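Local coordinates for DUF4276 family protein (Pyrococcus horikoshii, PDB 2P62) that is of unknown function but belongs to a family in the Toprim-like clan, with a mixed beta sheet and a largely helical C-terminal part in each of two subunits, at residues 134-139 / 230-235; 153-157 / 186-190; 159-165 / 211-215. All coordinates share one frame; numbering follows the deposited sequence.

Contact 1 (134-139 / 230-235); sequences YGMGNL and VNLLPL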
loop_
_atom_site.group_PDB
_atom_site.type_symbol
_atom_site.label_atom_id
_atom_site.label_comp_id
_atom_site.label_asym_id
_atom_site.label_seq_id
_atom_site.Cartn_x
_atom_site.Cartn_y
_atom_site.Cartn_z
ATOM N N TYR A 134 14.477 18.864 -7.743
ATOM C CA TYR A 134 14.847 18.737 -6.344
ATOM C C TYR A 134 15.224 17.323 -5.929
ATOM O O TYR A 134 14.499 16.370 -6.203
ATOM C CB TYR A 134 13.700 19.251 -5.472
ATOM C CG TYR A 134 13.997 19.265 -3.995
ATOM C CD1 TYR A 134 13.666 18.177 -3.187
ATOM C CD2 TYR A 134 14.634 20.359 -3.405
ATOM C CE1 TYR A 134 13.960 18.179 -1.821
ATOM C CE2 TYR A 134 14.935 20.369 -2.042
ATOM C CZ TYR A 134 14.594 19.278 -1.259
ATOM O OH TYR A 134 14.875 19.290 0.087
ATOM N N GLY A 135 16.372 17.200 -5.266
ATOM C CA GLY A 135 16.831 15.904 -4.801
ATOM C C GLY A 135 16.437 15.707 -3.347
ATOM O O GLY A 135 16.782 16.532 -2.504
ATOM N N MET A 136 15.714 14.628 -3.054
ATOM C CA MET A 136 15.270 14.339 -1.694
ATOM C C MET A 136 16.296 13.526 -0.907
ATOM O O MET A 136 16.954 12.635 -1.441
ATOM C CB MET A 136 13.942 13.576 -1.731
ATOM C CG MET A 136 13.359 13.213 -0.358
ATOM S SD MET A 136 12.745 14.632 0.589
ATOM C CE MET A 136 11.479 15.166 -0.522
ATOM N N GLY A 137 16.434 13.842 0.372
ATOM C CA GLY A 137 17.373 13.113 1.198
ATOM C C GLY A 137 18.757 13.724 1.287
ATOM O O GLY A 137 19.727 13.007 1.522
ATOM N N ASN A 138 18.873 15.034 1.103
ATOM C CA ASN A 138 20.188 15.663 1.192
ATOM C C ASN A 138 20.523 16.029 2.634
ATOM O O ASN A 138 20.362 17.177 3.054
ATOM C CB ASN A 138 20.265 16.913 0.312
ATOM C CG ASN A 138 21.182 16.722 -0.885
ATOM O OD1 ASN A 138 22.298 16.209 -0.746
ATOM N ND2 ASN A 138 20.725 17.142 -2.064
ATOM N N LEU A 139 20.977 15.041 3.394
ATOM C CA LEU A 139 21.349 15.250 4.790
ATOM C C LEU A 139 22.247 14.115 5.239
ATOM O O LEU A 139 22.580 13.235 4.450
ATOM C CB LEU A 139 20.099 15.342 5.696
ATOM C CG LEU A 139 19.057 14.220 5.906
ATOM C CD1 LEU A 139 18.607 13.666 4.560
ATOM C CD2 LEU A 139 19.622 13.110 6.769
ATOM N N VAL A 230 16.618 19.781 7.222
ATOM C CA VAL A 230 16.758 18.918 6.050
ATOM C C VAL A 230 16.629 19.755 4.785
ATOM O O VAL A 230 16.763 19.257 3.668
ATOM C CB VAL A 230 15.684 17.813 6.034
ATOM C CG1 VAL A 230 15.865 16.929 4.818
ATOM C CG2 VAL A 230 15.785 16.976 7.292
ATOM N N ASN A 231 16.375 21.041 4.983
ATOM C CA ASN A 231 16.212 21.997 3.898
ATOM C C ASN A 231 15.041 21.657 2.974
ATOM O O ASN A 231 15.210 21.503 1.766
ATOM C CB ASN A 231 17.510 22.120 3.089
ATOM C CG ASN A 231 17.745 23.543 2.581
ATOM O OD1 ASN A 231 17.759 24.507 3.363
ATOM N ND2 ASN A 231 17.929 23.680 1.268
ATOM N N LEU A 232 13.853 21.535 3.566
ATOM C CA LEU A 232 12.626 21.255 2.829
ATOM C C LEU A 232 11.736 22.491 2.862
ATOM O O LEU A 232 10.851 22.658 2.031
ATOM C CB LEU A 232 11.867 20.071 3.446
ATOM C CG LEU A 232 12.145 18.683 2.867
ATOM C CD1 LEU A 232 11.396 17.641 3.667
ATOM C CD2 LEU A 232 11.717 18.639 1.393
ATOM N N LEU A 233 11.989 23.372 3.817
ATOM C CA LEU A 233 11.184 24.582 3.958
ATOM C C LEU A 233 11.156 25.479 2.718
ATOM O O LEU A 233 10.087 25.861 2.241
ATOM C CB LEU A 233 11.665 25.372 5.173
ATOM C CG LEU A 233 10.610 25.706 6.228
ATOM C CD1 LEU A 233 9.651 24.533 6.442
ATOM C CD2 LEU A 233 11.323 26.075 7.518
ATOM N N PRO A 234 12.331 25.832 2.183
ATOM C CA PRO A 234 12.362 26.690 0.994
ATOM C C PRO A 234 11.618 26.108 -0.209
ATOM O O PRO A 234 11.050 26.848 -1.006
ATOM C CB PRO A 234 13.864 26.903 0.753
ATOM C CG PRO A 234 14.505 25.722 1.429
ATOM C CD PRO A 234 13.688 25.549 2.670
ATOM N N LEU A 235 11.613 24.785 -0.331
ATOM C CA LEU A 235 10.909 24.122 -1.431
ATOM C C LEU A 235 9.390 24.212 -1.207
ATOM O O LEU A 235 8.621 24.535 -2.118
ATOM C CB LEU A 235 11.311 22.643 -1.509
ATOM C CG LEU A 235 10.459 21.778 -2.453
ATOM C CD1 LEU A 235 10.858 22.062 -3.903
ATOM C CD2 LEU A 235 10.648 20.304 -2.136
#
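The ring of Y134 and the branched end of L235 are brought together with each CG opposite its own backbone N, chi1 being -176° in the tyrosine and 169° in the leucine. This is where the end of strand 129-136, in a mixed sheet consistent with the Toprim-like clan of the family, meets the Schellman motif at N231 that terminates helix 220-229 and leads into helix 233-239. L235 lays CD2 squarely over one face of the phenol, 3.8 Å from the centroid of the Y134 ring, a CH-pi contact. The hydroxyl does something different at the ring's edge: Y134 OH donates to N231 O at 2.8 Å. It approaches from above the carbonyl plane, 41° out of it, and so misses the lone-pair directions. One face and the hydroxyl are taken up by helix 233-239 and by the turn before it, which should limit how far the ring can rotate. L232 fills the angle between these two contacts, its side chain crossing the tyrosine's at nearly a right angle. Its CD2 lies 3.5 Å from Y134 OH and 3.9 Å from Y134 CE1, obliquely to the ring. The strand carrying the tyrosine is held by neighbouring strand 89-97, to which Y134 and M136 are hydrogen-bonded through their backbones. F17 of helix 11-23 touches both M136 and L235. After the strand, G137 takes a positive phi, and an inverse gamma turn centred on N138 carries the chain round to L139. L139 and V230 then meet by one methyl each, L139 CD1 standing 4.3 Å from V230 CG1. M136 does not set out toward the turn, but its chain bends at both chi2 and chi3, and the terminal methyl CE comes to rest 4.0 Å from L232 CD2.

Contact 2 (153-157 / 186-190); sequences ELSLA and PKDVM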
loop_
_atom_site.group_PDB
_atom_site.type_symbol
_atom_site.label_atom_id
_atom_site.label_comp_id
_atom_site.label_asym_id
_atom_site.label_seq_id
_atom_site.Cartn_x
_atom_site.Cartn_y
_atom_site.Cartn_z
ATOM N N GLU A 153 13.397 8.167 2.596
ATOM C CA GLU A 153 13.431 7.454 3.858
ATOM C C GLU A 153 14.511 7.965 4.818
ATOM O O GLU A 153 14.319 7.950 6.034
ATOM C CB GLU A 153 13.587 5.959 3.589
ATOM C CG GLU A 153 12.335 5.313 2.981
ATOM C CD GLU A 153 12.119 5.604 1.489
ATOM O OE1 GLU A 153 11.111 5.084 0.946
ATOM O OE2 GLU A 153 12.936 6.327 0.860
ATOM N N LEU A 154 15.631 8.431 4.266
ATOM C CA LEU A 154 16.719 8.961 5.078
ATOM C C LEU A 154 16.215 10.185 5.849
ATOM O O LEU A 154 16.513 10.358 7.027
ATOM C CB LEU A 154 17.920 9.344 4.202
ATOM C CG LEU A 154 19.227 9.537 4.996
ATOM C CD1 LEU A 154 19.615 8.200 5.599
ATOM C CD2 LEU A 154 20.348 10.068 4.106
ATOM N N SER A 155 15.439 11.030 5.184
ATOM C CA SER A 155 14.879 12.206 5.841
ATOM C C SER A 155 13.873 11.763 6.903
ATOM O O SER A 155 13.826 12.333 7.991
ATOM C CB SER A 155 14.179 13.102 4.822
ATOM O OG SER A 155 15.079 13.539 3.822
ATOM N N LEU A 156 13.059 10.760 6.572
ATOM C CA LEU A 156 12.059 10.221 7.500
ATOM C C LEU A 156 12.778 9.635 8.710
ATOM O O LEU A 156 12.311 9.747 9.839
ATOM C CB LEU A 156 11.223 9.122 6.821
ATOM C CG LEU A 156 9.834 9.435 6.227
ATOM C CD1 LEU A 156 8.872 9.824 7.352
ATOM C CD2 LEU A 156 9.929 10.543 5.211
ATOM N N ALA A 157 13.918 9.002 8.464
ATOM C CA ALA A 157 14.704 8.420 9.539
ATOM C C ALA A 157 15.235 9.537 10.441
ATOM O O ALA A 157 15.356 9.358 11.654
ATOM C CB ALA A 157 15.864 7.612 8.966
ATOM N N PRO A 186 17.814 2.847 5.056
ATOM C CA PRO A 186 16.827 3.766 5.622
ATOM C C PRO A 186 15.425 3.155 5.534
ATOM O O PRO A 186 14.597 3.369 6.417
ATOM C CB PRO A 186 16.996 5.029 4.771
ATOM C CG PRO A 186 17.570 4.517 3.477
ATOM C CD PRO A 186 18.573 3.493 3.972
ATOM N N LYS A 187 15.164 2.385 4.477
ATOM C CA LYS A 187 13.858 1.749 4.329
ATOM C C LYS A 187 13.661 0.672 5.392
ATOM O O LYS A 187 12.533 0.369 5.770
ATOM C CB LYS A 187 13.691 1.139 2.935
ATOM C CG LYS A 187 13.446 2.155 1.820
ATOM C CD LYS A 187 13.441 1.462 0.463
ATOM C CE LYS A 187 13.571 2.447 -0.701
ATOM N NZ LYS A 187 12.324 3.220 -0.969
ATOM N N ASP A 188 14.749 0.083 5.873
ATOM C CA ASP A 188 14.626 -0.923 6.921
ATOM C C ASP A 188 14.140 -0.204 8.188
ATOM O O ASP A 188 13.254 -0.690 8.891
ATOM C CB ASP A 188 15.979 -1.599 7.194
ATOM C CG ASP A 188 16.333 -2.681 6.170
ATOM O OD1 ASP A 188 17.528 -3.051 6.099
ATOM O OD2 ASP A 188 15.430 -3.175 5.452
ATOM N N VAL A 189 14.717 0.963 8.465
ATOM C CA VAL A 189 14.357 1.738 9.650
ATOM C C VAL A 189 12.880 2.109 9.616
ATOM O O VAL A 189 12.216 2.228 10.651
ATOM C CB VAL A 189 15.197 3.045 9.749
ATOM C CG1 VAL A 189 14.765 3.855 10.968
ATOM C CG2 VAL A 189 16.683 2.713 9.846
ATOM N N MET A 190 12.366 2.294 8.413
ATOM C CA MET A 190 10.976 2.662 8.263
ATOM C C MET A 190 10.092 1.563 8.853
ATOM O O MET A 190 9.040 1.838 9.419
ATOM C CB MET A 190 10.677 2.882 6.786
ATOM C CG MET A 190 10.013 4.205 6.486
ATOM S SD MET A 190 10.956 5.702 6.733
ATOM C CE MET A 190 10.817 5.976 8.381
HETATM O O HOH W 1 13.160 5.774 -1.536
#
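E153 and K187 lean across one another at a slant, touching along their stems before they meet by charge. E153 CG lies 3.5 Å from K187 CG, and beyond it the lysine bends at chi4 so that its ammonium turns back to the carboxylate. K187 NZ stands 2.9 Å from E153 OE1, a salt bridge whose hydrogen bond is weak. A water completes the link, donating to E153 OE2 and accepting from K187 NZ at 2.7 Å, so that both carboxylate oxygens are tied to the lysine, one directly and one through the solvent. This pair sits on one flank of a helix-helix crossing between 152-162 and 186-196, whose local axes approach to 8.5 Å at 52°. P186, which opens the second helix, lies at the close approach: its CB is 3.7 Å from E153 CB and equally near the backbone N of L154, whose CD1 also reaches it. M190 takes the next position. Its side chain, bent at chi2 and chi3, runs at about a right angle to both E153 and L156. The sulfur SD lies 3.4 Å from L156 CB and 4.0 Å from E153 CG, and the methyl CE turns in beside L156 as well. Farther along, A157 CB faces V189 CG1 more loosely, at 4.4 Å. Y208 of helix 204-218 packs on L156 and M190, while T200 of the second subunit packs on K187, which puts the lysine at the dimer contact. E151 brings another carboxylate close to E153 OE2, which would be unfavourable if both were charged. K187, which also packs on E151, probably offsets that repulsion through its charge, the salt bridge and the water, and may help keep E153 ionised.

Contact 3 (159-165 / 211-215); sequences LAKLDGI and YIGIM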
loop_
_atom_site.group_PDB
_atom_site.type_symbol
_atom_site.label_atom_id
_atom_site.label_comp_id
_atom_site.label_asym_id
_atom_site.label_seq_id
_atom_site.Cartn_x
_atom_site.Cartn_y
_atom_site.Cartn_z
ATOM N N LEU A 159 13.757 12.429 10.990
ATOM C CA LEU A 159 12.636 12.944 11.756
ATOM C C LEU A 159 12.424 12.006 12.948
ATOM O O LEU A 159 12.163 12.457 14.062
ATOM C CB LEU A 159 11.373 12.991 10.889
ATOM C CG LEU A 159 10.081 13.446 11.586
ATOM C CD1 LEU A 159 10.255 14.843 12.146
ATOM C CD2 LEU A 159 8.927 13.411 10.599
ATOM N N ALA A 160 12.548 10.701 12.710
ATOM C CA ALA A 160 12.378 9.712 13.770
ATOM C C ALA A 160 13.429 9.958 14.845
ATOM O O ALA A 160 13.151 9.863 16.041
ATOM C CB ALA A 160 12.510 8.294 13.208
ATOM N N LYS A 161 14.640 10.274 14.407
ATOM C CA LYS A 161 15.731 10.559 15.325
ATOM C C LYS A 161 15.378 11.752 16.219
ATOM O O LYS A 161 15.383 11.640 17.442
ATOM C CB LYS A 161 17.013 10.848 14.538
ATOM C CG LYS A 161 18.249 11.050 15.401
ATOM C CD LYS A 161 19.496 11.062 14.533
ATOM C CE LYS A 161 20.764 11.158 15.359
ATOM N NZ LYS A 161 21.971 11.028 14.497
ATOM N N LEU A 162 15.060 12.890 15.612
ATOM C CA LEU A 162 14.713 14.078 16.388
ATOM C C LEU A 162 13.602 13.802 17.379
ATOM O O LEU A 162 13.570 14.376 18.470
ATOM C CB LEU A 162 14.278 15.213 15.467
ATOM C CG LEU A 162 15.298 15.640 14.405
ATOM C CD1 LEU A 162 14.817 16.936 13.744
ATOM C CD2 LEU A 162 16.658 15.846 15.043
ATOM N N ASP A 163 12.695 12.911 16.989
ATOM C CA ASP A 163 11.552 12.538 17.814
ATOM C C ASP A 163 11.988 11.589 18.939
ATOM O O ASP A 163 11.183 11.203 19.785
ATOM C CB ASP A 163 10.497 11.868 16.929
ATOM C CG ASP A 163 9.115 11.856 17.556
ATOM O OD1 ASP A 163 8.249 11.145 17.027
ATOM O OD2 ASP A 163 8.876 12.553 18.561
ATOM N N GLY A 164 13.264 11.211 18.938
ATOM C CA GLY A 164 13.772 10.314 19.963
ATOM C C GLY A 164 13.436 8.842 19.772
ATOM O O GLY A 164 13.732 8.016 20.641
ATOM N N ILE A 165 12.824 8.505 18.638
ATOM C CA ILE A 165 12.440 7.121 18.350
ATOM C C ILE A 165 13.655 6.201 18.185
ATOM O O ILE A 165 13.739 5.156 18.832
ATOM C CB ILE A 165 11.587 7.007 17.044
ATOM C CG1 ILE A 165 10.346 7.911 17.113
ATOM C CG2 ILE A 165 11.171 5.559 16.826
ATOM C CD1 ILE A 165 9.336 7.526 18.169
ATOM N N TYR A 211 1.811 9.510 11.140
ATOM C CA TYR A 211 2.914 9.971 11.979
ATOM C C TYR A 211 3.155 11.480 11.885
ATOM O O TYR A 211 3.305 12.164 12.903
ATOM C CB TYR A 211 4.190 9.212 11.604
ATOM C CG TYR A 211 5.403 9.570 12.434
ATOM C CD1 TYR A 211 5.357 9.533 13.831
ATOM C CD2 TYR A 211 6.611 9.915 11.821
ATOM C CE1 TYR A 211 6.486 9.830 14.599
ATOM C CE2 TYR A 211 7.742 10.210 12.577
ATOM C CZ TYR A 211 7.670 10.166 13.968
ATOM O OH TYR A 211 8.782 10.467 14.717
ATOM N N ILE A 212 3.181 12.014 10.672
ATOM C CA ILE A 212 3.413 13.441 10.525
ATOM C C ILE A 212 2.178 14.239 10.928
ATOM O O ILE A 212 2.285 15.269 11.593
ATOM C CB ILE A 212 3.821 13.780 9.080
ATOM C CG1 ILE A 212 5.168 13.112 8.775
ATOM C CG2 ILE A 212 3.873 15.299 8.885
ATOM C CD1 ILE A 212 5.736 13.420 7.404
ATOM N N GLY A 213 1.008 13.746 10.535
ATOM C CA GLY A 213 -0.237 14.420 10.860
ATOM C C GLY A 213 -0.434 14.594 12.351
ATOM O O GLY A 213 -0.922 15.622 12.816
ATOM N N ILE A 214 -0.061 13.578 13.113
ATOM C CA ILE A 214 -0.193 13.654 14.552
ATOM C C ILE A 214 0.857 14.598 15.150
ATOM O O ILE A 214 0.544 15.379 16.046
ATOM C CB ILE A 214 -0.078 12.254 15.173
ATOM C CG1 ILE A 214 -1.319 11.435 14.802
ATOM C CG2 ILE A 214 0.083 12.354 16.677
ATOM C CD1 ILE A 214 -1.269 9.985 15.259
ATOM N N MET A 215 2.091 14.530 14.644
ATOM C CA MET A 215 3.180 15.378 15.132
ATOM C C MET A 215 2.796 16.839 15.022
ATOM O O MET A 215 3.091 17.638 15.907
ATOM C CB MET A 215 4.473 15.145 14.336
ATOM C CG MET A 215 5.662 15.978 14.843
ATOM S SD MET A 215 7.262 15.513 14.139
ATOM C CE MET A 215 7.551 14.035 15.108
#
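This is a buried contact between helices, made where the C-terminal end of helix 152-162 faces the middle of helix 204-218, with one polar bond set among apolar side chains. The polar bond joins the phenol of Y211 to the carboxylate of D163: Y211 OH donates to D163 OD1, modelled at 2.5 Å, a very short value that should be read with caution at this resolution. The two side chains come from opposite directions, and OD1 meets the ring at its edge, near the ring plane. Even so, the carboxylate is not coplanar with the ring, the two planes being 37° apart. OD1 also forms a salt bridge with R218 farther along the same helix as Y211, so a hydroxyl and a guanidinium both appear to approach this oxygen, and both would favour a negative charge on it. Just after D163 a Schellman motif closes the helix. G164 adopts positive phi, and I165 N reaches back to A160 O at 2.9 Å; the same glycine serves as N-cap of helix 165-168. Past this turn I165 runs alongside the tyrosine, with CG1 3.8 Å from Y211 OH. On the apolar side L159 spreads its two methyls to different partners. Its CD2 lies 3.9 Å from Y211 CE2, oblique to the ring, and also touches I212 CG1, while its CD1 lies 3.7 Å from M215 SD. M215 extends away from its backbone N (chi1 -178°) and bends only at chi3, which swings CE over toward the carboxylate, 3.5 Å from D163 OD1. F226 of helix 220-229 packs on L159, and F16, V19 and L20 of helix 11-23 pack on I212.

Contacts 2 and 3 share helix 152-162, contact 2 using its first turns and contact 3 its C-terminal end, with centres about 12 Å apart. Their partners, helices 186-196 and 204-218, follow each other in the chain, so the two contacts alternate along the sequence. Both are nested in the long, strand-free excursion that contact 1 closes where the chain comes back to pack against strand 129-136. Contacts 1 and 2 have centres about 15 Å apart yet touch, mainly through S155, whose OG lies 3.5 Å from G137 CA and 3.6 Å from V230 CG1. Contact 3 comes no nearer to contact 1 than about 6 Å between nearest atoms.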